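Local coordinates for carbohydrate kinase (Agrobacterium tumefaciens, PDB 2NWH), which probably transfers a phosphoryl group from ATP to a sugar or related hydroxyl compound, as ribokinase and other pfkB-family kinases do, at residues N44-L49 with F54-I59; V70-A75 with V80-F85. One frame throughout, in Å; residues are numbered along the deposited sequence.

In the fold
Interaction 1 and interaction 2 are successive helix-to-strand steps on one large mixed sheet, their centres about 10 Å apart. In each, the later part of a helix packs on the following strand, and an N-H reaches back five residues to a helix carbonyl. Strands 55-63 and 81-87 are parallel neighbours, probably joined by Ile58 N to Glu81 O (2.9 Å) and by Arg57 NE to Thr83 OG1 (2.7 Å). Val80 CG2 lies 3.6 Å from Ala46 O, so the two contacts also pack directly. Helix 41-51 links them to the probable active site: Asn48 hydrogen-bonds Asp255 of the family's GAGD motif, close in sequence to the sodium ligands Asp249 and Thr251.

Interaction 1. Residues N44-L49 with F54-I59; sequences NAARNL and FEVRII
Val56 holds CG1 anti to its own backbone N (chi1 -175°), which spreads its two methyls along the helix: CG1 meets Ala46, while CG2 reaches Leu49 one turn further on. Here helix 41-51 packs on strand 55-63 within the alpha/beta sandwich of the ribokinase-like fold. The short segments run nearly antiparallel, at 163°, with their axes 8.1 Å apart at closest approach. A valine suits this place because its branch at CB serves two helix residues at once. Its CG1 rests 3.7 Å from Ala46 CB, and its CG2 lies 3.6 Å from Leu49 CB. Ala46, with no more than a methyl, lets the strand come in close; Ile58 approaches the same methyl from further along, CD1 standing 4.3 Å from Ala46 CB. Leu49 and Ala46 also touch strand 5-9, through Ile6 and Val8, so the helix spans two neighbouring strands. On the strand's other face, Glu55 turns away from the helix and forms a salt bridge with Lys5.

The turn between the segments is closed by the backbone. Phe54 N donates to Leu49 O at 3.1 Å, with a fairly straight N-H...O angle of 160°, although the donor is tilted out of the carbonyl plane. The phenyl ring lies beside Leu49, and Ile6, Ala263 and Ala266 give it further apolar neighbours. Such a large, flat group suits a place between the sheet and helix 255-266. The Leu49 methyl CD2 comes 4.3 Å from Phe54 CD2, a looser approach than that of the valine. The carbonyl that takes the N-H also meets the ring at its edge, in the ring plane, with Leu49 O 3.4 Å from Phe54 CD2.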
loop_
_atom_site.group_PDB
_atom_site.type_symbol
_atom_site.label_atom_id
_atom_site.label_comp_id
_atom_site.label_asym_id
_atom_site.label_seq_id
_atom_site.Cartn_x
_atom_site.Cartn_y
_atom_site.Cartn_z
ATOM N N ASN A 44 -3.692 -2.603 -3.952
ATOM C CA ASN A 44 -2.508 -2.618 -4.841
ATOM C C ASN A 44 -1.389 -3.448 -4.176
ATOM O O ASN A 44 -0.721 -4.280 -4.833
ATOM C CB ASN A 44 -2.068 -1.182 -5.149
ATOM C CG ASN A 44 -2.997 -0.478 -6.144
ATOM O OD1 ASN A 44 -3.791 -1.113 -6.796
ATOM N ND2 ASN A 44 -2.926 0.835 -6.207
ATOM N N ALA A 45 -1.218 -3.271 -2.859
ATOM C CA ALA A 45 -0.202 -4.069 -2.158
ATOM C C ALA A 45 -0.584 -5.557 -2.191
ATOM O O ALA A 45 0.283 -6.431 -2.324
ATOM C CB ALA A 45 -0.009 -3.541 -0.717
ATOM N N ALA A 46 -1.891 -5.866 -2.076
ATOM C CA ALA A 46 -2.353 -7.266 -2.081
ATOM C C ALA A 46 -1.989 -7.903 -3.397
ATOM O O ALA A 46 -1.462 -9.016 -3.399
ATOM C CB ALA A 46 -3.883 -7.364 -1.888
ATOM N N ARG A 47 -2.318 -7.236 -4.501
ATOM C CA ARG A 47 -1.944 -7.735 -5.826
ATOM C C ARG A 47 -0.460 -7.932 -5.893
ATOM O O ARG A 47 -0.007 -8.957 -6.417
ATOM C CB ARG A 47 -2.408 -6.756 -6.916
ATOM C CG ARG A 47 -3.951 -6.777 -7.084
ATOM C CD ARG A 47 -4.336 -6.123 -8.391
ATOM N NE ARG A 47 -4.024 -4.684 -8.448
ATOM C CZ ARG A 47 -4.443 -3.858 -9.408
ATOM N NH1 ARG A 47 -5.109 -4.361 -10.448
ATOM N NH2 ARG A 47 -4.125 -2.554 -9.369
ATOM N N ASN A 48 0.302 -6.971 -5.391
ATOM C CA ASN A 48 1.772 -7.082 -5.498
ATOM C C ASN A 48 2.296 -8.282 -4.746
ATOM O O ASN A 48 3.163 -9.001 -5.254
ATOM C CB ASN A 48 2.490 -5.819 -5.006
ATOM C CG ASN A 48 2.206 -4.607 -5.891
ATOM O OD1 ASN A 48 1.712 -4.754 -6.997
ATOM N ND2 ASN A 48 2.527 -3.410 -5.397
ATOM N N LEU A 49 1.801 -8.488 -3.520
ATOM C CA LEU A 49 2.222 -9.632 -2.728
ATOM C C LEU A 49 1.881 -10.939 -3.400
ATOM O O LEU A 49 2.672 -11.892 -3.360
ATOM C CB LEU A 49 1.608 -9.565 -1.307
ATOM C CG LEU A 49 2.261 -8.441 -0.499
ATOM C CD1 LEU A 49 1.321 -7.961 0.665
ATOM C CD2 LEU A 49 3.672 -8.852 -0.026
ATOM N N PHE A 54 2.943 -14.954 -2.726
ATOM C CA PHE A 54 2.196 -15.236 -1.490
ATOM C C PHE A 54 0.760 -15.598 -1.770
ATOM O O PHE A 54 0.234 -15.238 -2.798
ATOM C CB PHE A 54 2.255 -14.036 -0.534
ATOM C CG PHE A 54 3.646 -13.786 0.002
ATOM C CD1 PHE A 54 4.064 -14.410 1.165
ATOM C CD2 PHE A 54 4.541 -13.002 -0.698
ATOM C CE1 PHE A 54 5.363 -14.213 1.670
ATOM C CE2 PHE A 54 5.850 -12.819 -0.223
ATOM C CZ PHE A 54 6.251 -13.433 0.983
ATOM N N GLU A 55 0.132 -16.296 -0.822
ATOM C CA GLU A 55 -1.294 -16.611 -0.930
ATOM C C GLU A 55 -2.009 -15.436 -0.244
ATOM O O GLU A 55 -1.956 -15.297 0.967
ATOM C CB GLU A 55 -1.613 -17.976 -0.277
ATOM C CG GLU A 55 -3.149 -18.298 -0.353
ATOM C CD GLU A 55 -3.505 -19.712 0.066
ATOM O OE1 GLU A 55 -2.580 -20.531 0.202
ATOM O OE2 GLU A 55 -4.717 -19.992 0.267
ATOM N N VAL A 56 -2.627 -14.563 -1.030
ATOM C CA VAL A 56 -3.130 -13.285 -0.476
ATOM C C VAL A 56 -4.640 -13.266 -0.509
ATOM O O VAL A 56 -5.241 -13.677 -1.518
ATOM C CB VAL A 56 -2.564 -12.031 -1.210
ATOM C CG1 VAL A 56 -3.037 -10.702 -0.504
ATOM C CG2 VAL A 56 -1.008 -12.104 -1.274
ATOM N N ARG A 57 -5.236 -12.809 0.603
ATOM C CA ARG A 57 -6.685 -12.578 0.685
ATOM C C ARG A 57 -6.906 -11.112 1.097
ATOM O O ARG A 57 -6.096 -10.546 1.862
ATOM C CB ARG A 57 -7.319 -13.543 1.707
ATOM C CG ARG A 57 -8.769 -13.219 2.083
ATOM C CD ARG A 57 -9.249 -14.198 3.120
ATOM N NE ARG A 57 -10.661 -14.020 3.485
ATOM C CZ ARG A 57 -11.271 -14.758 4.412
ATOM N NH1 ARG A 57 -10.585 -15.649 5.101
ATOM N NH2 ARG A 57 -12.552 -14.575 4.680
ATOM N N ILE A 58 -7.967 -10.489 0.591
ATOM C CA ILE A 58 -8.293 -9.099 1.004
ATOM C C ILE A 58 -9.752 -8.975 1.477
ATOM O O ILE A 58 -10.660 -9.566 0.888
ATOM C CB ILE A 58 -7.966 -8.023 -0.094
ATOM C CG1 ILE A 58 -8.193 -6.586 0.452
ATOM C CG2 ILE A 58 -8.778 -8.269 -1.448
ATOM C CD1 ILE A 58 -7.533 -5.515 -0.445
ATOM N N ILE A 59 -9.954 -8.179 2.524
ATOM C CA ILE A 59 -11.286 -7.801 2.988
ATOM C C ILE A 59 -11.359 -6.272 2.851
ATOM O O ILE A 59 -10.626 -5.530 3.555
ATOM C CB ILE A 59 -11.478 -8.181 4.456
ATOM C CG1 ILE A 59 -11.346 -9.687 4.658
ATOM C CG2 ILE A 59 -12.943 -7.766 4.965
ATOM C CD1 ILE A 59 -11.252 -10.058 6.207
#

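Interaction 2. Residues V70-A75 with V80-F85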
loop_
_atom_site.group_PDB
_atom_site.type_symbol
_atom_site.label_atom_id
_atom_site.label_comp_id
_atom_site.label_asym_id
_atom_site.label_seq_id
_atom_site.Cartn_x
_atom_site.Cartn_y
_atom_site.Cartn_z
ATOM N N VAL A 70 -15.760 -5.116 -10.999
ATOM C CA VAL A 70 -14.515 -4.800 -11.702
ATOM C C VAL A 70 -13.296 -4.967 -10.729
ATOM O O VAL A 70 -12.239 -5.525 -11.108
ATOM C CB VAL A 70 -14.572 -3.368 -12.268
ATOM C CG1 VAL A 70 -13.208 -2.879 -12.678
ATOM C CG2 VAL A 70 -15.521 -3.314 -13.487
ATOM N N VAL A 71 -13.459 -4.497 -9.496
ATOM C CA VAL A 71 -12.403 -4.670 -8.471
ATOM C C VAL A 71 -12.196 -6.159 -8.176
ATOM O O VAL A 71 -11.055 -6.667 -8.115
ATOM C CB VAL A 71 -12.737 -3.946 -7.142
ATOM C CG1 VAL A 71 -11.570 -4.171 -6.100
ATOM C CG2 VAL A 71 -12.925 -2.477 -7.363
ATOM N N ALA A 72 -13.293 -6.843 -7.925
ATOM C CA ALA A 72 -13.237 -8.282 -7.714
ATOM C C ALA A 72 -12.493 -9.008 -8.860
ATOM O O ALA A 72 -11.649 -9.882 -8.620
ATOM C CB ALA A 72 -14.654 -8.827 -7.532
ATOM N N GLU A 73 -12.785 -8.635 -10.095
ATOM C CA GLU A 73 -12.126 -9.260 -11.255
ATOM C C GLU A 73 -10.628 -8.988 -11.293
ATOM O O GLU A 73 -9.828 -9.887 -11.654
ATOM C CB GLU A 73 -12.768 -8.790 -12.556
ATOM C CG GLU A 73 -12.059 -9.287 -13.846
ATOM C CD GLU A 73 -12.111 -10.814 -14.049
ATOM O OE1 GLU A 73 -13.080 -11.465 -13.592
ATOM O OE2 GLU A 73 -11.183 -11.353 -14.693
ATOM N N ALA A 74 -10.243 -7.748 -10.974
ATOM C CA ALA A 74 -8.828 -7.376 -10.933
ATOM C C ALA A 74 -8.126 -8.175 -9.817
ATOM O O ALA A 74 -6.960 -8.565 -9.976
ATOM C CB ALA A 74 -8.654 -5.892 -10.688
ATOM N N ALA A 75 -8.818 -8.376 -8.690
ATOM C CA ALA A 75 -8.319 -9.270 -7.625
ATOM C C ALA A 75 -8.037 -10.683 -8.192
ATOM O O ALA A 75 -6.924 -11.201 -8.058
ATOM C CB ALA A 75 -9.321 -9.334 -6.416
ATOM N N VAL A 80 -5.511 -12.839 -6.139
ATOM C CA VAL A 80 -5.891 -12.445 -4.779
ATOM C C VAL A 80 -7.274 -12.991 -4.529
ATOM O O VAL A 80 -8.190 -12.796 -5.363
ATOM C CB VAL A 80 -5.893 -10.892 -4.618
ATOM C CG1 VAL A 80 -6.465 -10.438 -3.256
ATOM C CG2 VAL A 80 -4.450 -10.275 -4.859
ATOM N N GLU A 81 -7.441 -13.623 -3.370
ATOM C CA GLU A 81 -8.767 -14.035 -2.889
ATOM C C GLU A 81 -9.527 -12.817 -2.359
ATOM O O GLU A 81 -9.131 -12.194 -1.380
ATOM C CB GLU A 81 -8.649 -15.119 -1.815
ATOM C CG GLU A 81 -10.040 -15.653 -1.341
ATOM C CD GLU A 81 -9.962 -16.569 -0.110
ATOM O OE1 GLU A 81 -8.853 -16.735 0.457
ATOM O OE2 GLU A 81 -11.027 -17.103 0.299
ATOM N N ASP A 82 -10.597 -12.463 -3.046
ATOM C CA ASP A 82 -11.413 -11.286 -2.717
ATOM C C ASP A 82 -12.577 -11.755 -1.880
ATOM O O ASP A 82 -13.489 -12.395 -2.413
ATOM C CB ASP A 82 -12.010 -10.686 -3.982
ATOM C CG ASP A 82 -12.778 -9.394 -3.712
ATOM O OD1 ASP A 82 -12.247 -8.506 -2.997
ATOM O OD2 ASP A 82 -13.904 -9.260 -4.245
ATOM N N THR A 83 -12.561 -11.438 -0.593
ATOM C CA THR A 83 -13.738 -11.710 0.271
ATOM C C THR A 83 -14.229 -10.364 0.814
ATOM O O THR A 83 -13.840 -9.947 1.876
ATOM C CB THR A 83 -13.417 -12.736 1.424
ATOM O OG1 THR A 83 -12.362 -12.249 2.252
ATOM C CG2 THR A 83 -12.992 -14.106 0.879
ATOM N N PRO A 84 -15.073 -9.656 0.051
ATOM C CA PRO A 84 -15.417 -8.269 0.368
ATOM C C PRO A 84 -16.391 -8.139 1.526
ATOM O O PRO A 84 -17.209 -9.061 1.805
ATOM C CB PRO A 84 -16.056 -7.765 -0.937
ATOM C CG PRO A 84 -16.712 -9.019 -1.504
ATOM C CD PRO A 84 -15.729 -10.127 -1.194
ATOM N N PHE A 85 -16.314 -6.996 2.211
ATOM C CA PHE A 85 -17.342 -6.611 3.203
ATOM C C PHE A 85 -18.444 -5.887 2.423
ATOM O O PHE A 85 -18.459 -4.664 2.316
ATOM C CB PHE A 85 -16.754 -5.744 4.341
ATOM C CG PHE A 85 -17.433 -5.960 5.701
ATOM C CD1 PHE A 85 -16.665 -6.159 6.848
ATOM C CD2 PHE A 85 -18.829 -5.987 5.810
ATOM C CE1 PHE A 85 -17.257 -6.385 8.115
ATOM C CE2 PHE A 85 -19.447 -6.178 7.063
ATOM C CZ PHE A 85 -18.664 -6.397 8.223
#
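Ala75 and Val80 make the close end of this contact, near the C-terminal end of helix 66-77, a short link before strand 81-87. Val80 N donates to Ala75 O at 2.9 Å with an N-H...O angle of 153°; the donor stands above the carbonyl plane, about 41° out of it, rather than on a lone pair. The same oxygen is 3.6 Å from Val80 CB, so the carbonyl is flanked by both the amide and the base of the side chain. Ala75 CB points into the contact and lies 3.9 Å from Asp82 CB. A methyl is enough here, since the strand backbone passes close by: Ala75 CB is 3.8 Å from Val80 O. Phe43 of helix 41-51 also packs on Ala75, while Val80 carries its branched side chain to Ser50 and Ile58, an apolar shape suited to a buried place between helix and sheet.

The two segments belong to the beta-alpha-beta unit of strand 55-63, helix 66-77 and strand 81-87, whose second strand forms an edge of the large sheet within this chain. Further along, the contact turns polar and is only partly buried. The extended first torsion of Asp82 (chi1 -175°) swings the carboxylate off the strand and alongside Ala72, with OD2 3.4 Å from Ala72 CB. That oxygen also forms a salt bridge with Arg62 of strand 55-63, and Arg62 in turn touches Ala72. A charged group is thus paired at the less buried end, and a small alanine admits both partners. Glu81 turns away to an exposed position. Past Asp82 the chain leaves the helix altogether, and the Phe85 ring meets Phe118 edge-to-face.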